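Local coordinates for protein cytolethal distending toxin subunit B (Escherichia coli, PDB 2F1N) that nicks DNA as the endonuclease subunit of a tripartite toxin, very probably damaging the DNA of intoxicated cells and so arresting them at G2/M, at residues A[162-167]-A[178-183]; A[206-211]-A[224-229]; A[124-129]-A[157-162]. All coordinates share one frame; numbering follows the deposited sequence.

Interaction 1 (A[162-167]-A[178-183]); sequences EVYNFF and LNWMIL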
loop_
_atom_site.group_PDB
_atom_site.type_symbol
_atom_site.label_atom_id
_atom_site.label_comp_id
_atom_site.label_asym_id
_atom_site.label_seq_id
_atom_site.Cartn_x
_atom_site.Cartn_y
_atom_site.Cartn_z
ATOM N N GLU A 162 6.051 -1.366 13.651
ATOM C CA GLU A 162 6.280 0.071 13.525
ATOM C C GLU A 162 4.988 0.866 13.331
ATOM O O GLU A 162 4.822 1.914 13.936
ATOM C CB GLU A 162 7.291 0.431 12.437
ATOM C CG GLU A 162 7.645 1.936 12.450
ATOM C CD GLU A 162 8.884 2.306 11.648
ATOM O OE1 GLU A 162 8.890 2.134 10.434
ATOM O OE2 GLU A 162 9.871 2.795 12.238
ATOM N N VAL A 163 4.067 0.359 12.507
ATOM C CA VAL A 163 2.803 1.062 12.268
ATOM C C VAL A 163 1.962 1.015 13.534
ATOM O O VAL A 163 1.419 2.027 13.953
ATOM C CB VAL A 163 1.995 0.408 11.118
ATOM C CG1 VAL A 163 0.593 1.045 11.017
ATOM C CG2 VAL A 163 2.780 0.562 9.772
ATOM N N TYR A 164 1.861 -0.148 14.154
ATOM C CA TYR A 164 1.080 -0.242 15.396
ATOM C C TYR A 164 1.629 0.752 16.454
ATOM O O TYR A 164 0.878 1.484 17.121
ATOM C CB TYR A 164 1.259 -1.668 15.957
ATOM C CG TYR A 164 0.783 -1.816 17.390
ATOM C CD1 TYR A 164 -0.561 -2.032 17.674
ATOM C CD2 TYR A 164 1.692 -1.769 18.450
ATOM C CE1 TYR A 164 -0.975 -2.218 19.007
ATOM C CE2 TYR A 164 1.287 -1.910 19.755
ATOM C CZ TYR A 164 -0.047 -2.137 20.030
ATOM O OH TYR A 164 -0.436 -2.320 21.357
ATOM N N ASN A 165 2.943 0.752 16.636
ATOM C CA ASN A 165 3.526 1.662 17.646
ATOM C C ASN A 165 3.418 3.149 17.302
ATOM O O ASN A 165 3.296 4.008 18.211
ATOM C CB ASN A 165 4.959 1.248 18.015
ATOM C CG ASN A 165 4.990 -0.021 18.876
ATOM O OD1 ASN A 165 4.441 -0.053 19.984
ATOM N ND2 ASN A 165 5.631 -1.052 18.390
ATOM N N PHE A 166 3.526 3.480 16.004
ATOM C CA PHE A 166 3.391 4.855 15.557
ATOM C C PHE A 166 2.051 5.464 16.022
ATOM O O PHE A 166 2.021 6.553 16.645
ATOM C CB PHE A 166 3.518 4.929 14.024
ATOM C CG PHE A 166 3.217 6.291 13.451
ATOM C CD1 PHE A 166 4.021 7.394 13.748
ATOM C CD2 PHE A 166 2.087 6.475 12.639
ATOM C CE1 PHE A 166 3.737 8.669 13.223
ATOM C CE2 PHE A 166 1.812 7.734 12.090
ATOM C CZ PHE A 166 2.633 8.846 12.410
ATOM N N PHE A 167 0.957 4.756 15.764
ATOM C CA PHE A 167 -0.350 5.242 16.176
ATOM C C PHE A 167 -0.515 5.153 17.696
ATOM O O PHE A 167 -0.983 6.094 18.289
ATOM C CB PHE A 167 -1.479 4.501 15.443
ATOM C CG PHE A 167 -1.517 4.828 14.014
ATOM C CD1 PHE A 167 -1.758 6.163 13.613
ATOM C CD2 PHE A 167 -1.141 3.884 13.062
ATOM C CE1 PHE A 167 -1.727 6.524 12.288
ATOM C CE2 PHE A 167 -1.070 4.251 11.718
ATOM C CZ PHE A 167 -1.352 5.553 11.331
ATOM N N LEU A 178 -7.015 5.576 15.122
ATOM C CA LEU A 178 -7.268 5.469 13.688
ATOM C C LEU A 178 -7.286 3.997 13.264
ATOM O O LEU A 178 -6.571 3.132 13.826
ATOM C CB LEU A 178 -6.168 6.234 12.914
ATOM C CG LEU A 178 -6.122 7.776 13.068
ATOM C CD1 LEU A 178 -4.815 8.355 12.399
ATOM C CD2 LEU A 178 -7.395 8.482 12.480
ATOM N N ASN A 179 -8.137 3.663 12.305
ATOM C CA ASN A 179 -8.081 2.335 11.725
ATOM C C ASN A 179 -7.036 2.347 10.638
ATOM O O ASN A 179 -7.131 3.154 9.741
ATOM C CB ASN A 179 -9.434 1.958 11.132
ATOM C CG ASN A 179 -10.505 1.826 12.218
ATOM O OD1 ASN A 179 -10.328 1.076 13.152
ATOM N ND2 ASN A 179 -11.600 2.575 12.091
ATOM N N TRP A 180 -6.059 1.456 10.737
ATOM C CA TRP A 180 -4.968 1.436 9.736
ATOM C C TRP A 180 -4.937 0.151 8.928
ATOM O O TRP A 180 -5.384 -0.927 9.390
ATOM C CB TRP A 180 -3.620 1.713 10.391
ATOM C CG TRP A 180 -3.290 0.973 11.670
ATOM C CD1 TRP A 180 -3.423 1.473 12.936
ATOM C CD2 TRP A 180 -2.725 -0.343 11.816
ATOM N NE1 TRP A 180 -2.974 0.559 13.856
ATOM C CE2 TRP A 180 -2.521 -0.555 13.209
ATOM C CE3 TRP A 180 -2.321 -1.366 10.907
ATOM C CZ2 TRP A 180 -1.979 -1.750 13.738
ATOM C CZ3 TRP A 180 -1.763 -2.561 11.439
ATOM C CH2 TRP A 180 -1.582 -2.729 12.837
ATOM N N MET A 181 -4.393 0.250 7.699
ATOM C CA MET A 181 -4.258 -0.927 6.869
ATOM C C MET A 181 -2.902 -0.837 6.191
ATOM O O MET A 181 -2.597 0.188 5.615
ATOM C CB MET A 181 -5.350 -0.996 5.802
ATOM C CG MET A 181 -5.263 -2.331 5.091
ATOM S SD MET A 181 -6.461 -2.584 3.771
ATOM C CE MET A 181 -8.004 -2.363 4.651
ATOM N N ILE A 182 -2.119 -1.900 6.305
ATOM C CA ILE A 182 -0.823 -1.969 5.605
ATOM C C ILE A 182 -0.992 -2.919 4.405
ATOM O O ILE A 182 -1.337 -4.102 4.567
ATOM C CB ILE A 182 0.263 -2.526 6.543
ATOM C CG1 ILE A 182 0.295 -1.776 7.906
ATOM C CG2 ILE A 182 1.625 -2.424 5.807
ATOM C CD1 ILE A 182 1.162 -2.444 8.993
ATOM N N LEU A 183 -0.729 -2.420 3.203
ATOM C CA LEU A 183 -0.938 -3.196 1.971
ATOM C C LEU A 183 0.430 -3.355 1.352
ATOM O O LEU A 183 1.139 -2.369 1.173
ATOM C CB LEU A 183 -1.784 -2.364 1.008
ATOM C CG LEU A 183 -3.253 -2.191 1.431
ATOM C CD1 LEU A 183 -3.856 -0.830 0.938
ATOM C CD2 LEU A 183 -4.017 -3.366 0.811
#

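Interaction 2 (A[206-211]-A[224-229]); sequences EIISPA and AVAGNS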
loop_
_atom_site.group_PDB
_atom_site.type_symbol
_atom_site.label_atom_id
_atom_site.label_comp_id
_atom_site.label_asym_id
_atom_site.label_seq_id
_atom_site.Cartn_x
_atom_site.Cartn_y
_atom_site.Cartn_z
ATOM N N GLU A 206 -5.525 -7.966 12.116
ATOM C CA GLU A 206 -5.881 -9.206 11.416
ATOM C C GLU A 206 -5.189 -9.177 10.063
ATOM O O GLU A 206 -5.061 -8.117 9.430
ATOM C CB GLU A 206 -7.416 -9.288 11.241
ATOM C CG GLU A 206 -8.020 -8.139 10.471
ATOM C CD GLU A 206 -9.545 -8.148 10.452
ATOM O OE1 GLU A 206 -10.148 -9.098 10.999
ATOM O OE2 GLU A 206 -10.120 -7.204 9.847
ATOM N N ILE A 207 -4.745 -10.339 9.622
ATOM C CA ILE A 207 -4.132 -10.436 8.297
ATOM C C ILE A 207 -5.231 -10.793 7.311
ATOM O O ILE A 207 -6.000 -11.708 7.564
ATOM C CB ILE A 207 -2.987 -11.450 8.333
ATOM C CG1 ILE A 207 -1.869 -10.925 9.280
ATOM C CG2 ILE A 207 -2.442 -11.678 6.936
ATOM C CD1 ILE A 207 -0.704 -11.849 9.414
ATOM N N ILE A 208 -5.328 -10.051 6.204
ATOM C CA ILE A 208 -6.337 -10.326 5.167
ATOM C C ILE A 208 -5.596 -10.742 3.901
ATOM O O ILE A 208 -4.978 -9.917 3.238
ATOM C CB ILE A 208 -7.248 -9.070 4.950
ATOM C CG1 ILE A 208 -7.790 -8.577 6.287
ATOM C CG2 ILE A 208 -8.446 -9.344 3.993
ATOM C CD1 ILE A 208 -8.131 -7.118 6.277
ATOM N N SER A 209 -5.673 -12.023 3.551
ATOM C CA SER A 209 -4.862 -12.560 2.447
ATOM C C SER A 209 -5.720 -13.396 1.542
ATOM O O SER A 209 -6.704 -13.995 2.003
ATOM C CB SER A 209 -3.683 -13.398 2.963
ATOM O OG SER A 209 -4.151 -14.362 3.880
ATOM N N PRO A 210 -5.357 -13.456 0.254
ATOM C CA PRO A 210 -6.155 -14.245 -0.695
ATOM C C PRO A 210 -5.819 -15.739 -0.571
ATOM O O PRO A 210 -4.758 -16.141 -0.125
ATOM C CB PRO A 210 -5.747 -13.681 -2.059
ATOM C CG PRO A 210 -4.298 -13.273 -1.892
ATOM C CD PRO A 210 -4.194 -12.818 -0.404
ATOM N N ALA A 211 -6.758 -16.581 -0.977
ATOM C CA ALA A 211 -6.499 -18.000 -0.896
ATOM C C ALA A 211 -5.414 -18.487 -1.903
ATOM O O ALA A 211 -4.674 -19.505 -1.663
ATOM C CB ALA A 211 -7.794 -18.758 -0.995
ATOM N N ALA A 224 -2.771 -7.820 2.976
ATOM C CA ALA A 224 -3.050 -6.649 3.832
ATOM C C ALA A 224 -3.050 -7.012 5.307
ATOM O O ALA A 224 -3.392 -8.146 5.666
ATOM C CB ALA A 224 -4.382 -5.970 3.466
ATOM N N VAL A 225 -2.680 -6.045 6.162
ATOM C CA VAL A 225 -2.835 -6.203 7.625
ATOM C C VAL A 225 -3.672 -5.028 8.081
ATOM O O VAL A 225 -3.257 -3.893 7.907
ATOM C CB VAL A 225 -1.455 -6.208 8.364
ATOM C CG1 VAL A 225 -1.675 -6.419 9.889
ATOM C CG2 VAL A 225 -0.474 -7.246 7.763
ATOM N N ALA A 226 -4.850 -5.281 8.661
ATOM C CA ALA A 226 -5.725 -4.221 9.175
ATOM C C ALA A 226 -5.592 -4.198 10.690
ATOM O O ALA A 226 -5.442 -5.252 11.322
ATOM C CB ALA A 226 -7.219 -4.502 8.794
ATOM N N GLY A 227 -5.586 -3.001 11.270
ATOM C CA GLY A 227 -5.422 -2.935 12.702
ATOM C C GLY A 227 -5.905 -1.645 13.329
ATOM O O GLY A 227 -6.340 -0.731 12.636
ATOM N N ASN A 228 -5.856 -1.598 14.661
ATOM C CA ASN A 228 -6.184 -0.410 15.410
ATOM C C ASN A 228 -5.422 -0.483 16.729
ATOM O O ASN A 228 -5.498 -1.497 17.457
ATOM C CB ASN A 228 -7.698 -0.326 15.698
ATOM C CG ASN A 228 -8.072 0.986 16.301
ATOM O OD1 ASN A 228 -7.606 1.371 17.399
ATOM N ND2 ASN A 228 -8.918 1.733 15.578
ATOM N N SER A 229 -4.655 0.561 17.016
ATOM C CA SER A 229 -3.692 0.480 18.120
ATOM C C SER A 229 -4.310 0.649 19.507
ATOM O O SER A 229 -3.624 0.400 20.516
ATOM C CB SER A 229 -2.562 1.471 17.941
ATOM O OG SER A 229 -1.924 1.161 16.691
#

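Interaction 3 (A[124-129]-A[157-162]); sequences SPVRQG and PALVEE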
loop_
_atom_site.group_PDB
_atom_site.type_symbol
_atom_site.label_atom_id
_atom_site.label_comp_id
_atom_site.label_asym_id
_atom_site.label_seq_id
_atom_site.Cartn_x
_atom_site.Cartn_y
_atom_site.Cartn_z
ATOM N N SER A 124 10.487 5.480 8.998
ATOM C CA SER A 124 11.820 5.036 8.618
ATOM C C SER A 124 11.893 3.526 8.452
ATOM O O SER A 124 11.125 2.771 9.051
ATOM C CB SER A 124 12.831 5.530 9.677
ATOM O OG SER A 124 12.798 6.958 9.641
ATOM N N PRO A 125 12.819 3.067 7.604
ATOM C CA PRO A 125 13.065 1.636 7.474
ATOM C C PRO A 125 13.404 1.056 8.828
ATOM O O PRO A 125 14.016 1.752 9.652
ATOM C CB PRO A 125 14.335 1.575 6.599
ATOM C CG PRO A 125 14.281 2.850 5.788
ATOM C CD PRO A 125 13.667 3.886 6.714
ATOM N N VAL A 126 13.035 -0.185 9.033
ATOM C CA VAL A 126 13.266 -0.853 10.324
ATOM C C VAL A 126 14.498 -1.728 10.311
ATOM O O VAL A 126 14.867 -2.302 11.345
ATOM C CB VAL A 126 12.041 -1.676 10.763
ATOM C CG1 VAL A 126 12.254 -2.208 12.154
ATOM C CG2 VAL A 126 10.774 -0.777 10.729
ATOM N N ARG A 127 15.173 -1.784 9.170
ATOM C CA ARG A 127 16.364 -2.624 9.009
ATOM C C ARG A 127 17.257 -1.988 7.941
ATOM O O ARG A 127 16.764 -1.412 6.962
ATOM C CB ARG A 127 15.915 -4.035 8.562
ATOM C CG ARG A 127 16.978 -5.116 8.534
ATOM C CD ARG A 127 16.440 -6.490 8.218
ATOM N NE ARG A 127 15.616 -7.002 9.321
ATOM C CZ ARG A 127 15.332 -8.284 9.516
ATOM N NH1 ARG A 127 15.797 -9.214 8.692
ATOM N NH2 ARG A 127 14.590 -8.641 10.544
ATOM N N GLN A 128 18.576 -2.093 8.111
ATOM C CA GLN A 128 19.475 -1.674 7.047
ATOM C C GLN A 128 19.170 -2.399 5.752
ATOM O O GLN A 128 19.027 -3.624 5.723
ATOM C CB GLN A 128 20.933 -1.902 7.438
ATOM C CG GLN A 128 21.722 -0.608 7.497
ATOM C CD GLN A 128 23.189 -0.858 7.803
ATOM O OE1 GLN A 128 24.019 -0.879 6.887
ATOM N NE2 GLN A 128 23.513 -1.067 9.083
ATOM N N GLY A 129 19.036 -1.613 4.692
ATOM C CA GLY A 129 18.621 -2.123 3.394
ATOM C C GLY A 129 17.121 -2.335 3.206
ATOM O O GLY A 129 16.686 -2.786 2.146
ATOM N N PRO A 157 7.556 -8.494 10.137
ATOM C CA PRO A 157 6.930 -8.285 11.462
ATOM C C PRO A 157 7.256 -6.898 12.053
ATOM O O PRO A 157 6.380 -6.242 12.625
ATOM C CB PRO A 157 7.539 -9.381 12.326
ATOM C CG PRO A 157 7.899 -10.514 11.353
ATOM C CD PRO A 157 8.401 -9.711 10.131
ATOM N N ALA A 158 8.500 -6.473 11.915
ATOM C CA ALA A 158 8.929 -5.156 12.417
ATOM C C ALA A 158 8.248 -3.990 11.703
ATOM O O ALA A 158 7.977 -2.946 12.342
ATOM C CB ALA A 158 10.472 -5.034 12.261
ATOM N N LEU A 159 7.999 -4.124 10.388
ATOM C CA LEU A 159 7.196 -3.111 9.684
ATOM C C LEU A 159 5.786 -2.973 10.278
ATOM O O LEU A 159 5.294 -1.856 10.473
ATOM C CB LEU A 159 7.073 -3.432 8.192
ATOM C CG LEU A 159 8.412 -3.242 7.464
ATOM C CD1 LEU A 159 8.363 -3.919 6.030
ATOM C CD2 LEU A 159 8.791 -1.763 7.363
ATOM N N VAL A 160 5.142 -4.103 10.524
ATOM C CA VAL A 160 3.776 -4.076 11.070
ATOM C C VAL A 160 3.854 -3.459 12.462
ATOM O O VAL A 160 2.994 -2.626 12.823
ATOM C CB VAL A 160 3.145 -5.467 11.164
ATOM C CG1 VAL A 160 1.746 -5.399 11.839
ATOM C CG2 VAL A 160 2.983 -6.089 9.764
ATOM N N GLU A 161 4.845 -3.880 13.240
ATOM C CA GLU A 161 5.017 -3.366 14.595
ATOM C C GLU A 161 5.288 -1.841 14.623
ATOM O O GLU A 161 4.773 -1.109 15.517
ATOM C CB GLU A 161 6.063 -4.167 15.369
ATOM C CG GLU A 161 5.604 -5.613 15.572
ATOM C CD GLU A 161 6.706 -6.606 15.878
ATOM O OE1 GLU A 161 7.903 -6.248 15.838
ATOM O OE2 GLU A 161 6.346 -7.791 16.132
ATOM N N GLU A 162 6.051 -1.366 13.651
ATOM C CA GLU A 162 6.280 0.071 13.525
ATOM C C GLU A 162 4.988 0.866 13.331
ATOM O O GLU A 162 4.822 1.914 13.936
ATOM C CB GLU A 162 7.291 0.431 12.437
ATOM C CG GLU A 162 7.645 1.936 12.450
ATOM C CD GLU A 162 8.884 2.306 11.648
ATOM O OE1 GLU A 162 8.890 2.134 10.434
ATOM O OE2 GLU A 162 9.871 2.795 12.238
HETATM O O HOH W 1 12.433 2.793 12.224
#

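Interaction 1 (A[162-167]-A[178-183])
W180 lies between the helix 162-167 and its own strand, and three residues of the helix close on its indole from different directions. V163 comes over a face: CG1 stands 4.0 Å from the centroid of the six-membered ring, a CH-pi contact in which a methyl of the beta-branched valine suits a broad aromatic surface. F167 lies nearly parallel to the indole, its ring centroid 5.0 Å from that of the five-membered ring and the planes at 14°, but the two rings are strongly offset and meet at their margins. The touching atoms are F167 CD2 and W180 CD1, 3.3 Å apart. Y164 offers the root of its side chain, CB lying 3.9 Å from W180 CZ2, while the phenol leads away. W180 holds CG between its backbone N and carbonyl carbon (chi1 46°), which turns the indole toward the helix.

Apolar contacts extend the layer at each end. V163 CG2 meets I182 CD1 tip to tip at 3.5 Å, an aliphatic pair, and the L178 methyl CD1 touches the aromatic F167 CE1 at 3.6 Å, the two side chains crossing at about a right angle. The indole N-H of W180 is satisfied by S229 OG. The piece 162-167 of helix 156-168 thus runs nearly antiparallel (157°) to strand 179-183, which lies between strands 141-147 and 222-228 in a sheet of the DNase I-like fold.

Interaction 2 (A[206-211]-A[224-229])
E206 and A226 form an antiparallel hydrogen-bonded pair. The amide of E206 reaches A226 O at 2.8 Å, the amide of A226 returns to E206 O at 2.9 Å, and both donors approach nearly along the C=O axis. I208 and A224 make the second such pair: I208 N to A224 O is 2.8 Å with a straight N-H...O angle of 169°, and A224 N to I208 O is 3.1 Å, each donor tilted out of the carbonyl plane. Between them I207 and V225 are a non-hydrogen-bonded pair, where V225 CA lies 3.4 Å from E206 O in a CA-H...O contact. E206 OE2 accepts a hydrogen bond from S235 N.

Apolar contacts follow the two faces. On that of E206, I208, A224 and A226, I208 CD1 rests 3.7 Å from A226 CB; the short alanine lets it lie close, diagonal to I208's own partner A224. On the other face I207 CG1 and V225 CG2, from beta-branched residues suited to strands, meet loosely at 4.2 Å.

Strand 205-208 is outermost on this side of its six-stranded sheet, with 222-228 linking it to 179-183. Helix 190-194, within the nuclear localization signal, touches I207 and V225; strand 237-241 of the other sheet touches I208 on the opposite face.

Interaction 3 (A[124-129]-A[157-162])
V126 presses both of its methyls against the helix 157-162. CG1 meets A158 CB at 3.3 Å, closer than usual for two carbons; the alanine, with a single methyl, lets the loop come this near to the helix. CG2 reaches L159 CD2 at 4.0 Å and, one turn along from A158, the carboxyl group of E162, whose OE1 is 3.5 Å away. With CG1 anti to the backbone N (chi1 -173°), V126 divides its contacts between A158 on one branch and L159 and E162 on the other. V126 and E162 run past each other in opposite directions, so the valine lies alongside the acid's chain.

The polar end of the contact belongs to E162. Its side chain stays extended to CD, long enough to carry the carboxyl group to the loop backbone. There OE1 stands 2.7 Å from S124 O. A water lies 2.6 Å from E162 OE2 and 3.2 Å from P125 O and can bridge them, though it has more acceptors near than protons to give.

Further out, L133 of strand 133-138 touches both L159 and E162, backing the helix residues that receive V126. R127 NH1 is hydrogen-bonded to N153 O, which ties the loop beyond V126 to the chain just ahead of the helix. The contact thus joins the surface connection between strands 119-123 and 133-138 to helix 156-168.

Two oxygens as close as E162 OE1 and S124 O would ordinarily repel. The separation is therefore consistent with a proton on the carboxyl group of E162, and the nearby methyls of V126 and the carbonyl oxygens would tend to favour that neutral form, although the positions of the atoms alone do not settle it.

Helix 156-168 ties interactions 1 and 3 together, their centres about 12 Å apart: E162 belongs to both ranges but faces the loop 124-129, while the next residue, V163, faces the sheet. Between them I182 CD1 packs 3.7 Å from V160 CA. Interactions 1 and 2, with centres about 11 Å apart, are joined through neighbouring strands of one sheet, where I182 N lies 2.8 Å from V225 O and W180 O 2.8 Å from G227 N, both probable hydrogen bonds. Interactions 2 and 3 are farther apart, about 17 Å between centres, yet V225 CG1 still meets V160 CG1 at 4.1 Å. Together they run from sheet edge through covering helix to surface loop.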